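Local coordinates for nucleoside-diphosphate-sugar epimerase (Pseudomonas aeruginosa, PDB 2X4G), which probably acts as an NAD-dependent enzyme on nucleotide-linked sugars, as members of the epimerase/dehydratase family do, at residues T321-D324 with D325-R329; N215-A219 with A220-R224; Q51-A54 with Y55-P58; R309-R312 with E313-F317. All blocks are in the same frame, centred on the assembly; numbering follows the deposited sequence.

Interaction 1 of 4, residues T321-D324 with D325-R329; sequences TALD and DTLLR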
loop_
_atom_site.group_PDB
_atom_site.type_symbol
_atom_site.label_atom_id
_atom_site.label_comp_id
_atom_site.label_asym_id
_atom_site.label_seq_id
_atom_site.Cartn_x
_atom_site.Cartn_y
_atom_site.Cartn_z
ATOM N N THR A 321 -30.324 21.647 -5.170
ATOM C CA THR A 321 -29.391 21.908 -6.278
ATOM C C THR A 321 -29.306 20.710 -7.225
ATOM O O THR A 321 -29.143 19.591 -6.790
ATOM C CB THR A 321 -27.961 22.262 -5.734
ATOM O OG1 THR A 321 -28.074 23.290 -4.744
ATOM C CG2 THR A 321 -27.031 22.753 -6.818
ATOM N N ALA A 322 -29.437 20.952 -8.526
ATOM C CA ALA A 322 -29.227 19.905 -9.525
ATOM C C ALA A 322 -27.797 19.429 -9.408
ATOM O O ALA A 322 -26.903 20.244 -9.192
ATOM C CB ALA A 322 -29.481 20.429 -10.916
ATOM N N LEU A 323 -27.596 18.118 -9.542
ATOM C CA LEU A 323 -26.259 17.509 -9.513
ATOM C C LEU A 323 -25.317 18.043 -10.561
ATOM O O LEU A 323 -24.139 18.088 -10.329
ATOM C CB LEU A 323 -26.344 15.999 -9.738
ATOM C CG LEU A 323 -25.023 15.228 -9.630
ATOM C CD1 LEU A 323 -24.321 15.527 -8.292
ATOM C CD2 LEU A 323 -25.309 13.746 -9.789
ATOM N N ASP A 324 -25.839 18.396 -11.732
ATOM C CA ASP A 324 -25.006 18.889 -12.823
ATOM C C ASP A 324 -24.442 20.243 -12.455
ATOM O O ASP A 324 -23.294 20.556 -12.806
ATOM C CB ASP A 324 -25.815 19.047 -14.116
ATOM C CG ASP A 324 -25.955 17.758 -14.900
ATOM O OD1 ASP A 324 -26.567 17.835 -15.999
ATOM O OD2 ASP A 324 -25.461 16.690 -14.448
ATOM N N ASP A 325 -25.256 21.060 -11.788
ATOM C CA ASP A 325 -24.832 22.400 -11.396
ATOM C C ASP A 325 -23.674 22.294 -10.400
ATOM O O ASP A 325 -22.752 23.097 -10.434
ATOM C CB ASP A 325 -25.997 23.203 -10.801
ATOM C CG ASP A 325 -27.140 23.394 -11.790
ATOM O OD1 ASP A 325 -27.073 24.300 -12.635
ATOM O OD2 ASP A 325 -28.123 22.626 -11.738
ATOM N N THR A 326 -23.720 21.282 -9.538
ATOM C CA THR A 326 -22.663 21.053 -8.557
ATOM C C THR A 326 -21.414 20.583 -9.258
ATOM O O THR A 326 -20.352 21.161 -9.081
ATOM C CB THR A 326 -23.057 19.987 -7.567
ATOM O OG1 THR A 326 -24.193 20.437 -6.838
ATOM C CG2 THR A 326 -21.934 19.689 -6.633
ATOM N N LEU A 327 -21.550 19.543 -10.068
ATOM C CA LEU A 327 -20.421 19.051 -10.828
ATOM C C LEU A 327 -19.827 20.100 -11.751
ATOM O O LEU A 327 -18.632 20.075 -11.958
ATOM C CB LEU A 327 -20.776 17.821 -11.666
ATOM C CG LEU A 327 -21.379 16.633 -10.943
ATOM C CD1 LEU A 327 -21.643 15.546 -11.963
ATOM C CD2 LEU A 327 -20.465 16.188 -9.820
ATOM N N LEU A 328 -20.631 20.995 -12.328
ATOM C CA LEU A 328 -20.077 22.079 -13.168
ATOM C C LEU A 328 -19.332 23.147 -12.368
ATOM O O LEU A 328 -18.379 23.743 -12.868
ATOM C CB LEU A 328 -21.149 22.737 -14.034
ATOM C CG LEU A 328 -21.338 22.045 -15.391
ATOM C CD1 LEU A 328 -22.620 22.478 -16.079
ATOM C CD2 LEU A 328 -20.138 22.305 -16.278
ATOM N N ARG A 329 -19.745 23.389 -11.135
ATOM C CA ARG A 329 -19.191 24.490 -10.373
ATOM C C ARG A 329 -17.830 24.054 -9.865
ATOM O O ARG A 329 -16.878 24.834 -9.844
ATOM C CB ARG A 329 -20.116 24.830 -9.219
ATOM C CG ARG A 329 -20.050 26.259 -8.741
ATOM C CD ARG A 329 -20.875 26.445 -7.482
ATOM N NE ARG A 329 -22.275 26.099 -7.743
ATOM C CZ ARG A 329 -23.014 25.232 -7.042
ATOM N NH1 ARG A 329 -22.550 24.596 -5.964
ATOM N NH2 ARG A 329 -24.263 25.017 -7.426
#
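L327 lies one helical turn beyond L323, and the two side chains make the tightly packed part of this contact. The branch carbon of L327 meets a methyl of L323, with CD1 of L323 4.1 Å from CG of L327. The first bond of the L323 side chain leads away from the next turn, but with CG trans to the backbone N (chi1 -176°) the isobutyl end comes back over it. The same turn is closed by a bond from N of L327 to O of L323, 3.0 Å long. N of L328 reaches O of D324 at 2.7 Å. R254 of helix 248-259 covers both leucines and also forms a salt bridge with D324.

The other flank is looser. A322 brings no side-chain acceptor to the N-cap, and its carbonyl O receives two weak bonds from the segment 325-329: 3.4 Å from N of T326 and 3.2 Å from N of D325. The side chains of A322, D325 and L328 lie on the exposed side. R329, partly exposed, bends at its third torsion (chi3 -60°) and brings its guanidinium back beside T321, whose CG2 sits in the plane of that group, at its edge, 3.6 Å from NH2. D218 takes both polar ends, by a salt bridge to R329 and a hydrogen bond to T326. A first turn whose L323 and L327 face the protein while D325 and L328 lie at the surface is characteristic of the start of a helix packed by one side, here the C-terminal helix 323-336.

Interaction 2 of 4, residues N215-A219 with A220-R224; sequences NVIDA and AEAGR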
loop_
_atom_site.group_PDB
_atom_site.type_symbol
_atom_site.label_atom_id
_atom_site.label_comp_id
_atom_site.label_asym_id
_atom_site.label_seq_id
_atom_site.Cartn_x
_atom_site.Cartn_y
_atom_site.Cartn_z
ATOM N N ASN A 215 -23.852 8.355 -1.830
ATOM C CA ASN A 215 -24.569 9.630 -1.738
ATOM C C ASN A 215 -23.606 10.794 -1.847
ATOM O O ASN A 215 -22.635 10.898 -1.076
ATOM C CB ASN A 215 -25.355 9.769 -0.445
ATOM C CG ASN A 215 -26.288 10.989 -0.457
ATOM O OD1 ASN A 215 -25.928 12.053 0.039
ATOM N ND2 ASN A 215 -27.482 10.836 -1.033
ATOM N N VAL A 216 -23.899 11.663 -2.814
ATOM C CA VAL A 216 -23.106 12.838 -3.119
ATOM C C VAL A 216 -23.889 14.078 -2.705
ATOM O O VAL A 216 -25.106 14.110 -2.867
ATOM C CB VAL A 216 -22.810 12.877 -4.622
ATOM C CG1 VAL A 216 -22.354 14.263 -5.073
ATOM C CG2 VAL A 216 -21.762 11.855 -4.937
ATOM N N ILE A 217 -23.202 15.082 -2.161
ATOM C CA ILE A 217 -23.852 16.315 -1.708
ATOM C C ILE A 217 -23.056 17.544 -2.113
ATOM O O ILE A 217 -21.824 17.542 -2.126
ATOM C CB ILE A 217 -24.111 16.362 -0.170
ATOM C CG1 ILE A 217 -25.066 17.530 0.161
ATOM C CG2 ILE A 217 -22.806 16.465 0.600
ATOM C CD1 ILE A 217 -25.119 17.941 1.571
ATOM N N ASP A 218 -23.796 18.586 -2.471
ATOM C CA ASP A 218 -23.231 19.830 -2.938
ATOM C C ASP A 218 -22.546 20.522 -1.733
ATOM O O ASP A 218 -23.069 20.527 -0.623
ATOM C CB ASP A 218 -24.368 20.646 -3.570
ATOM C CG ASP A 218 -23.967 22.059 -3.987
ATOM O OD1 ASP A 218 -23.640 22.237 -5.177
ATOM O OD2 ASP A 218 -24.034 23.002 -3.152
ATOM N N ALA A 219 -21.359 21.063 -1.950
ATOM C CA ALA A 219 -20.588 21.611 -0.864
ATOM C C ALA A 219 -21.319 22.776 -0.203
ATOM O O ALA A 219 -21.408 22.839 1.027
ATOM C CB ALA A 219 -19.226 22.050 -1.353
ATOM N N ALA A 220 -21.824 23.698 -1.019
ATOM C CA ALA A 220 -22.474 24.904 -0.495
ATOM C C ALA A 220 -23.601 24.503 0.436
ATOM O O ALA A 220 -23.730 25.054 1.513
ATOM C CB ALA A 220 -22.998 25.817 -1.636
ATOM N N GLU A 221 -24.388 23.517 0.032
ATOM C CA GLU A 221 -25.507 23.058 0.840
ATOM C C GLU A 221 -25.034 22.368 2.103
ATOM O O GLU A 221 -25.564 22.656 3.181
ATOM C CB GLU A 221 -26.445 22.108 0.067
ATOM C CG GLU A 221 -26.759 22.572 -1.324
ATOM C CD GLU A 221 -28.218 22.488 -1.689
ATOM O OE1 GLU A 221 -28.960 23.413 -1.312
ATOM O OE2 GLU A 221 -28.607 21.535 -2.397
ATOM N N ALA A 222 -24.068 21.458 1.981
ATOM C CA ALA A 222 -23.606 20.682 3.146
ATOM C C ALA A 222 -23.189 21.633 4.276
ATOM O O ALA A 222 -23.485 21.399 5.433
ATOM C CB ALA A 222 -22.487 19.734 2.765
ATOM N N GLY A 223 -22.550 22.736 3.914
ATOM C CA GLY A 223 -22.255 23.811 4.865
ATOM C C GLY A 223 -23.476 24.404 5.551
ATOM O O GLY A 223 -23.438 24.711 6.732
ATOM N N ARG A 224 -24.556 24.586 4.810
ATOM C CA ARG A 224 -25.765 25.109 5.398
ATOM C C ARG A 224 -26.409 24.061 6.305
ATOM O O ARG A 224 -26.907 24.376 7.392
ATOM C CB ARG A 224 -26.711 25.589 4.304
ATOM C CG ARG A 224 -26.117 26.803 3.530
ATOM C CD ARG A 224 -27.115 27.553 2.660
ATOM N NE ARG A 224 -27.293 26.850 1.401
ATOM C CZ ARG A 224 -26.670 27.141 0.256
ATOM N NH1 ARG A 224 -25.798 28.153 0.157
ATOM N NH2 ARG A 224 -26.929 26.401 -0.818
#
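D218 and E221 meet through a capping bond: N of E221 donates to OD2 of D218 over 3.2 Å, using the carboxylate's anti lone pair. The aspartate CG is trans to its own N (chi1 174°), which carries the oxygen forward over the first turn, where it also lies 3.3 Å from CG of E221, OD1 being engaged by T326 of helix 323-336. The E221 carboxylate is turned almost perpendicular to that of D218 and finds its partners in S319 and the backbone N of T320 and T321; the pair of R224 with E221 is long.

Main-chain bonds continue the cap, from N of A222 to O of D218 (2.9 Å) and from N of G223 to O of A219 (3.1 Å). They mark a strand-to-helix junction of the Rossmann-like fold, at which strand 213-218 passes directly into helix 219-232 and the two short segments lie at 86° to each other.

The apolar part of the contact is chiefly I217 on A222. CD1 at the end of the I217 side chain lies against CB of A222, 3.4 Å away, while CG2 of I217 stands 3.9 Å from the same methyl. L25 of helix 24-35 packs on A222, and V184 of the neighbouring strand packs on I217.

Interaction 3 of 4, residues Q51-A54 with Y55-P58; sequences QRLA and YLEP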
loop_
_atom_site.group_PDB
_atom_site.type_symbol
_atom_site.label_atom_id
_atom_site.label_comp_id
_atom_site.label_asym_id
_atom_site.label_seq_id
_atom_site.Cartn_x
_atom_site.Cartn_y
_atom_site.Cartn_z
ATOM N N GLN A 51 -5.982 33.257 5.706
ATOM C CA GLN A 51 -6.190 34.482 4.920
ATOM C C GLN A 51 -6.962 34.255 3.605
ATOM O O GLN A 51 -7.398 35.221 2.992
ATOM C CB GLN A 51 -4.864 35.207 4.631
ATOM C CG GLN A 51 -3.785 34.352 3.932
ATOM C CD GLN A 51 -2.682 33.821 4.901
ATOM O OE1 GLN A 51 -2.964 33.051 5.833
ATOM N NE2 GLN A 51 -1.425 34.229 4.659
ATOM N N ARG A 52 -7.137 33.000 3.178
ATOM C CA ARG A 52 -8.066 32.707 2.079
ATOM C C ARG A 52 -9.519 33.013 2.436
ATOM O O ARG A 52 -10.362 33.034 1.557
ATOM C CB ARG A 52 -7.999 31.237 1.643
ATOM C CG ARG A 52 -6.647 30.782 1.152
ATOM C CD ARG A 52 -6.692 29.713 0.033
ATOM N NE ARG A 52 -7.807 28.793 0.188
ATOM C CZ ARG A 52 -7.914 27.894 1.161
ATOM N NH1 ARG A 52 -6.961 27.767 2.086
ATOM N NH2 ARG A 52 -8.984 27.108 1.207
ATOM N N LEU A 53 -9.812 33.201 3.719
ATOM C CA LEU A 53 -11.164 33.466 4.189
ATOM C C LEU A 53 -11.340 34.906 4.685
ATOM O O LEU A 53 -12.403 35.275 5.218
ATOM C CB LEU A 53 -11.550 32.460 5.283
ATOM C CG LEU A 53 -11.996 31.098 4.749
ATOM C CD1 LEU A 53 -10.836 30.385 4.115
ATOM C CD2 LEU A 53 -12.577 30.251 5.848
ATOM N N ALA A 54 -10.322 35.734 4.484
ATOM C CA ALA A 54 -10.395 37.133 4.915
ATOM C C ALA A 54 -11.629 37.863 4.351
ATOM O O ALA A 54 -12.219 38.686 5.032
ATOM C CB ALA A 54 -9.103 37.882 4.546
ATOM N N TYR A 55 -12.026 37.539 3.125
ATOM C CA TYR A 55 -13.214 38.129 2.500
ATOM C C TYR A 55 -14.490 37.981 3.352
ATOM O O TYR A 55 -15.385 38.826 3.266
ATOM C CB TYR A 55 -13.425 37.573 1.082
ATOM C CG TYR A 55 -13.944 36.143 1.022
ATOM C CD1 TYR A 55 -13.096 35.054 1.233
ATOM C CD2 TYR A 55 -15.279 35.875 0.737
ATOM C CE1 TYR A 55 -13.557 33.762 1.177
ATOM C CE2 TYR A 55 -15.753 34.565 0.692
ATOM C CZ TYR A 55 -14.882 33.514 0.914
ATOM O OH TYR A 55 -15.332 32.215 0.869
ATOM N N LEU A 56 -14.562 36.948 4.192
ATOM C CA LEU A 56 -15.700 36.784 5.111
ATOM C C LEU A 56 -15.654 37.759 6.294
ATOM O O LEU A 56 -16.597 37.813 7.097
ATOM C CB LEU A 56 -15.797 35.338 5.636
ATOM C CG LEU A 56 -15.966 34.205 4.601
ATOM C CD1 LEU A 56 -15.972 32.854 5.282
ATOM C CD2 LEU A 56 -17.227 34.389 3.797
ATOM N N GLU A 57 -14.575 38.539 6.384
ATOM C CA GLU A 57 -14.337 39.449 7.503
ATOM C C GLU A 57 -14.485 38.708 8.804
ATOM O O GLU A 57 -15.262 39.119 9.654
ATOM C CB GLU A 57 -15.287 40.646 7.463
ATOM C CG GLU A 57 -14.980 41.611 6.301
ATOM C CD GLU A 57 -15.929 42.797 6.257
ATOM O OE1 GLU A 57 -16.200 43.368 7.329
ATOM O OE2 GLU A 57 -16.399 43.161 5.153
ATOM N N PRO A 58 -13.726 37.608 8.959
ATOM C CA PRO A 58 -13.810 36.743 10.121
ATOM C C PRO A 58 -13.033 37.303 11.262
ATOM O O PRO A 58 -12.177 38.149 11.058
ATOM C CB PRO A 58 -13.108 35.466 9.650
ATOM C CG PRO A 58 -12.039 35.960 8.744
ATOM C CD PRO A 58 -12.594 37.227 8.089
#
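The ring of Y55 turns one edge to the carbonyl of R52, whose O lies in the ring plane 3.3 Å from CE1. Y55 holds CG between its backbone N and carbonyl carbon (chi1 74°), a crowded position that folds the ring back along the preceding turn. Two main-chain bonds close the turns: N of L56 to O of L53 (2.9 Å) and N of E57 to O of A54 (2.7 Å). In each the donor stands well above the carbonyl plane, as expected of bonds reaching only three residues back.

This 3-10 stretch belongs to the connection between the parallel strands 39-44 and 59-62 of the Rossmann-like sheet, and here it occupies a link that in many such folds is a longer helix. E57, with positive phi, ends it, and P58 follows with CD 3.4 Å from O of A54 and 3.5 Å from O of L53. On the buried side CD2 of L53 lies 4.3 Å from CD1 of L56.

Farther out, L42 receives L53 and P58, while L40 and A30 receive L56. Helix 24-35 fixes the tyrosine, its OH hydrogen-bonded to H27 and R31, and R34 of the same helix binds O of L56.

Interaction 4 of 4, residues R309-R312 with E313-F317; sequences RKAR and EELGF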
loop_
_atom_site.group_PDB
_atom_site.type_symbol
_atom_site.label_atom_id
_atom_site.label_comp_id
_atom_site.label_asym_id
_atom_site.label_seq_id
_atom_site.Cartn_x
_atom_site.Cartn_y
_atom_site.Cartn_z
ATOM N N ARG A 309 -34.349 11.948 5.521
ATOM C CA ARG A 309 -35.604 12.372 6.160
ATOM C C ARG A 309 -35.450 13.049 7.526
ATOM O O ARG A 309 -36.167 14.009 7.832
ATOM C CB ARG A 309 -36.545 11.177 6.328
ATOM C CG ARG A 309 -37.231 10.699 5.041
ATOM C CD ARG A 309 -37.681 9.234 5.212
ATOM N NE ARG A 309 -38.840 8.868 4.393
ATOM C CZ ARG A 309 -39.435 7.674 4.439
ATOM N NH1 ARG A 309 -38.964 6.722 5.251
ATOM N NH2 ARG A 309 -40.495 7.422 3.663
ATOM N N LYS A 310 -34.551 12.529 8.359
ATOM C CA LYS A 310 -34.392 13.051 9.716
ATOM C C LYS A 310 -34.021 14.516 9.618
ATOM O O LYS A 310 -34.694 15.344 10.215
ATOM C CB LYS A 310 -33.330 12.279 10.492
ATOM C CG LYS A 310 -33.226 12.635 11.967
ATOM C CD LYS A 310 -32.241 11.706 12.663
ATOM C CE LYS A 310 -32.149 11.944 14.173
ATOM N NZ LYS A 310 -31.145 11.049 14.860
ATOM N N ALA A 311 -32.981 14.836 8.845
ATOM C CA ALA A 311 -32.554 16.240 8.659
ATOM C C ALA A 311 -33.686 17.140 8.141
ATOM O O ALA A 311 -33.857 18.271 8.596
ATOM C CB ALA A 311 -31.366 16.322 7.710
ATOM N N ARG A 312 -34.443 16.635 7.179
ATOM C CA ARG A 312 -35.529 17.381 6.606
ATOM C C ARG A 312 -36.619 17.731 7.606
ATOM O O ARG A 312 -37.034 18.874 7.688
ATOM C CB ARG A 312 -36.159 16.569 5.487
ATOM C CG ARG A 312 -37.261 17.310 4.763
ATOM C CD ARG A 312 -37.861 16.468 3.687
ATOM N NE ARG A 312 -38.172 17.303 2.538
ATOM C CZ ARG A 312 -37.647 17.157 1.331
ATOM N NH1 ARG A 312 -36.780 16.184 1.071
ATOM N NH2 ARG A 312 -38.003 17.991 0.367
ATOM N N GLU A 313 -37.096 16.738 8.346
ATOM C CA GLU A 313 -38.197 16.943 9.279
ATOM C C GLU A 313 -37.759 17.751 10.509
ATOM O O GLU A 313 -38.441 18.675 10.925
ATOM C CB GLU A 313 -38.793 15.589 9.668
ATOM C CG GLU A 313 -39.369 14.831 8.437
ATOM C CD GLU A 313 -40.113 13.523 8.795
ATOM O OE1 GLU A 313 -39.648 12.436 8.355
ATOM O OE2 GLU A 313 -41.157 13.591 9.502
ATOM N N GLU A 314 -36.597 17.432 11.054
ATOM C CA GLU A 314 -36.122 18.103 12.245
ATOM C C GLU A 314 -35.431 19.411 11.939
ATOM O O GLU A 314 -35.704 20.408 12.583
ATOM C CB GLU A 314 -35.176 17.191 13.014
ATOM C CG GLU A 314 -35.824 15.853 13.354
ATOM C CD GLU A 314 -35.273 15.193 14.607
ATOM O OE1 GLU A 314 -35.587 14.000 14.810
ATOM O OE2 GLU A 314 -34.530 15.844 15.385
ATOM N N LEU A 315 -34.539 19.416 10.958
ATOM C CA LEU A 315 -33.704 20.606 10.703
ATOM C C LEU A 315 -34.296 21.574 9.691
ATOM O O LEU A 315 -33.902 22.728 9.649
ATOM C CB LEU A 315 -32.285 20.215 10.269
ATOM C CG LEU A 315 -31.628 19.158 11.160
ATOM C CD1 LEU A 315 -30.257 18.763 10.647
ATOM C CD2 LEU A 315 -31.566 19.662 12.598
ATOM N N GLY A 316 -35.258 21.114 8.904
ATOM C CA GLY A 316 -35.712 21.858 7.748
ATOM C C GLY A 316 -34.745 21.714 6.579
ATOM O O GLY A 316 -34.873 22.411 5.571
ATOM N N PHE A 317 -33.786 20.794 6.681
ATOM C CA PHE A 317 -32.762 20.706 5.650
ATOM C C PHE A 317 -33.029 19.695 4.552
ATOM O O PHE A 317 -33.384 18.553 4.802
ATOM C CB PHE A 317 -31.397 20.386 6.225
ATOM C CG PHE A 317 -30.380 20.133 5.165
ATOM C CD1 PHE A 317 -30.149 18.848 4.703
ATOM C CD2 PHE A 317 -29.711 21.190 4.569
ATOM C CE1 PHE A 317 -29.239 18.618 3.700
ATOM C CE2 PHE A 317 -28.799 20.965 3.561
ATOM C CZ PHE A 317 -28.571 19.676 3.117
#
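The methyl of A311 is met from two directions, CB lying 4.0 Å from CD1 of L315 and 4.1 Å from CD1 at the edge of the F317 ring. With R312 and E313, A311 has the most surface buried by the contact. F317 places its ring there with CG trans to the backbone N (chi1 173°). L241 of strand 238-247 packs on both A311 and F317. The carbonyl O of A311 is gripped twice, by N of L315 (2.7 Å) and by N of F317 (3.2 Å), and these two donors approach from opposite faces of its plane.

E313 is bound at its backbone, where N donates to O of R309 over 2.9 Å. Its CG rests 3.4 Å from that same oxygen, but the carboxylate makes no salt bridge with R309. R312 lends its backbone: O receives a weak bond from N of G316, and CA lies 3.0 Å from O of F317 in a CA-H...O contact. The guanidinium end turns instead to the ring of F318.

Near them K310 and E314 are matched in charge yet not paired with each other, K310 going to E237 and E314 to R234 and Y239. This is a helix C-terminus that widens into a pi-type turn and is ended by a glycine of positive phi, G316. The turn thus owes its closure mainly to main-chain bonds and an apolar inner face, one carbonyl serving two donors as the chain leaves the helix.

How the interactions relate
Interaction 2 is the core contact, built from the end of a buried strand and the start of the helix that follows; the other three are partly buried and lie nearer the surface. Interactions 1 and 2 share a polar joint, since D218 caps its own helix with one oxygen and serves helix 323-336 with the other. Interaction 4 meets interaction 2 only by packing, the ring of F317 resting against I217 and E221, and it adjoins interaction 1 along the chain. Interaction 3 touches none of them and belongs to the other end of the sheet. Helix beginnings thus occur in 1 and 2, a helix end in 4 and a 3-10 connection in 3.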